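Local coordinates for starch synthase I (Hordeum vulgare, PDB 4HLN), which is a plant starch synthase with two Rossmann-like domains, one of them carrying the group 1 glycosyltransferase sequence family, at residues H196-F201 with V211-P216. Numbering follows the deposited sequence.
Sequences HEVTFF and VFVDHP
T199 and D214 face each other as a hydrogen-bonded antiparallel pair, closed by T199 N to D214 O at 3.1 Å and D214 N to T199 O. F201 and F212 form the next such pair, and its two bonds are nearly straight (172° and 175° at the hydrogens). F200 and V213 sit between them as the non-hydrogen-bonded pair.

Side chains then sort by sheet face. On one, the F201 ring meets the D214 methylene obliquely, F201 CE1 to D214 CB 3.7 Å, with ring and carboxylate planes 70° apart. T199 OG1 lies 3.5 Å from that same D214 CB, the two side chains pointing the same way. D214 OD1 is taken by a salt bridge to R167 and a hydrogen bond from H219. R167 also makes a cation-pi contact with F201, so the same arginine contacts both side chains.

On the other face V198, F200, V211 and V213 pack through apolar contacts. V211 CG1 meets the edge of the F200 ring in its plane, 3.8 Å from CD1, and V198 CB rests against V213 CG1 at the same distance. A245 of helix 235-252 packs on V198, F200 and V213.

Past the paired residues, the imidazole edge of H215 reaches the backbone, CD2 lying 3.4 Å from E197 O, while ND1 accepts from S217 N.

Strands 195-205 and 208-214 thus form a beta hairpin, flanked by strands 181-190 and 160-166, that extends the Rossmann-like sheet of the starch synthase catalytic domain.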
loop_
_atom_site.group_PDB
_atom_site.type_symbol
_atom_site.label_atom_id
_atom_site.label_comp_id
_atom_site.label_asym_id
_atom_site.label_seq_id
_atom_site.Cartn_x
_atom_site.Cartn_y
_atom_site.Cartn_z
ATOM N N HIS A 196 -31.887 9.615 3.477
ATOM C CA HIS A 196 -30.994 9.940 4.584
ATOM C C HIS A 196 -30.157 11.178 4.299
ATOM O O HIS A 196 -29.711 11.413 3.178
ATOM C CB HIS A 196 -30.111 8.736 4.919
ATOM C CG HIS A 196 -30.879 7.456 5.024
ATOM N ND1 HIS A 196 -31.226 6.893 6.235
ATOM C CD2 HIS A 196 -31.396 6.648 4.069
ATOM C CE1 HIS A 196 -31.914 5.787 6.019
ATOM N NE2 HIS A 196 -32.032 5.616 4.713
ATOM N N GLU A 197 -29.943 11.982 5.319
ATOM C CA GLU A 197 -29.210 13.211 5.098
ATOM C C GLU A 197 -27.814 13.121 5.658
ATOM O O GLU A 197 -27.616 12.628 6.771
ATOM C CB GLU A 197 -29.922 14.382 5.747
ATOM C CG GLU A 197 -29.163 15.674 5.607
ATOM C CD GLU A 197 -29.896 16.833 6.238
ATOM O OE1 GLU A 197 -31.122 16.951 6.001
ATOM O OE2 GLU A 197 -29.249 17.607 6.978
ATOM N N VAL A 198 -26.854 13.598 4.874
ATOM C CA VAL A 198 -25.496 13.808 5.341
ATOM C C VAL A 198 -25.167 15.299 5.208
ATOM O O VAL A 198 -25.814 16.023 4.440
ATOM C CB VAL A 198 -24.477 12.960 4.539
ATOM C CG1 VAL A 198 -24.836 11.479 4.625
ATOM C CG2 VAL A 198 -24.459 13.389 3.088
ATOM N N THR A 199 -24.179 15.765 5.970
ATOM C CA THR A 199 -23.722 17.141 5.844
ATOM C C THR A 199 -22.215 17.142 5.627
ATOM O O THR A 199 -21.557 16.126 5.814
ATOM C CB THR A 199 -24.096 18.000 7.066
ATOM O OG1 THR A 199 -23.481 17.453 8.234
ATOM C CG2 THR A 199 -25.613 18.032 7.262
ATOM N N PHE A 200 -21.668 18.274 5.209
ATOM C CA PHE A 200 -20.261 18.320 4.868
ATOM C C PHE A 200 -19.523 19.295 5.752
ATOM O O PHE A 200 -19.944 20.447 5.918
ATOM C CB PHE A 200 -20.071 18.736 3.408
ATOM C CG PHE A 200 -20.664 17.783 2.419
ATOM C CD1 PHE A 200 -19.868 16.841 1.776
ATOM C CD2 PHE A 200 -22.015 17.833 2.111
ATOM C CE1 PHE A 200 -20.405 15.965 0.850
ATOM C CE2 PHE A 200 -22.567 16.953 1.183
ATOM C CZ PHE A 200 -21.759 16.019 0.553
ATOM N N PHE A 201 -18.414 18.819 6.308
ATOM C CA PHE A 201 -17.494 19.650 7.063
ATOM C C PHE A 201 -16.216 19.719 6.262
ATOM O O PHE A 201 -15.959 18.844 5.442
ATOM C CB PHE A 201 -17.269 19.071 8.459
ATOM C CG PHE A 201 -18.472 19.193 9.343
ATOM C CD1 PHE A 201 -19.626 18.471 9.065
ATOM C CD2 PHE A 201 -18.468 20.057 10.429
ATOM C CE1 PHE A 201 -20.762 18.595 9.866
ATOM C CE2 PHE A 201 -19.596 20.196 11.237
ATOM C CZ PHE A 201 -20.751 19.464 10.951
ATOM N N VAL A 211 -12.505 16.968 3.204
ATOM C CA VAL A 211 -13.954 17.052 3.285
ATOM C C VAL A 211 -14.504 15.879 4.082
ATOM O O VAL A 211 -14.207 14.721 3.794
ATOM C CB VAL A 211 -14.585 17.024 1.892
ATOM C CG1 VAL A 211 -16.111 16.930 1.994
ATOM C CG2 VAL A 211 -14.152 18.237 1.102
ATOM N N PHE A 212 -15.326 16.190 5.074
ATOM C CA PHE A 212 -15.836 15.187 5.989
ATOM C C PHE A 212 -17.313 15.038 5.846
ATOM O O PHE A 212 -18.051 16.021 5.872
ATOM C CB PHE A 212 -15.514 15.588 7.409
ATOM C CG PHE A 212 -14.076 15.644 7.664
ATOM C CD1 PHE A 212 -13.369 14.474 7.928
ATOM C CD2 PHE A 212 -13.399 16.851 7.598
ATOM C CE1 PHE A 212 -12.000 14.516 8.158
ATOM C CE2 PHE A 212 -12.028 16.905 7.826
ATOM C CZ PHE A 212 -11.325 15.737 8.100
ATOM N N VAL A 213 -17.738 13.794 5.696
ATOM C CA VAL A 213 -19.142 13.486 5.516
ATOM C C VAL A 213 -19.728 13.125 6.872
ATOM O O VAL A 213 -19.246 12.206 7.532
ATOM C CB VAL A 213 -19.314 12.360 4.507
ATOM C CG1 VAL A 213 -20.786 12.000 4.335
ATOM C CG2 VAL A 213 -18.719 12.801 3.185
ATOM N N ASP A 214 -20.746 13.871 7.299
ATOM C CA ASP A 214 -21.315 13.670 8.624
ATOM C C ASP A 214 -22.684 12.983 8.650
ATOM O O ASP A 214 -23.652 13.424 8.005
ATOM C CB ASP A 214 -21.374 14.977 9.412
ATOM C CG ASP A 214 -21.540 14.741 10.913
ATOM O OD1 ASP A 214 -20.663 14.068 11.506
ATOM O OD2 ASP A 214 -22.548 15.211 11.494
ATOM N N HIS A 215 -22.739 11.903 9.425
ATOM C CA HIS A 215 -23.969 11.176 9.701
ATOM C C HIS A 215 -23.821 10.544 11.092
ATOM O O HIS A 215 -22.715 10.196 11.518
ATOM C CB HIS A 215 -24.209 10.105 8.626
ATOM C CG HIS A 215 -25.527 9.414 8.751
ATOM N ND1 HIS A 215 -25.747 8.383 9.643
ATOM C CD2 HIS A 215 -26.705 9.615 8.109
ATOM C CE1 HIS A 215 -27.002 7.982 9.545
ATOM N NE2 HIS A 215 -27.604 8.707 8.617
ATOM N N PRO A 216 -24.934 10.410 11.821
ATOM C CA PRO A 216 -24.898 9.810 13.168
ATOM C C PRO A 216 -24.156 8.454 13.245
ATOM O O PRO A 216 -23.418 8.207 14.207
ATOM C CB PRO A 216 -26.378 9.634 13.507
ATOM C CG PRO A 216 -27.087 10.697 12.665
ATOM C CD PRO A 216 -26.281 10.864 11.420
#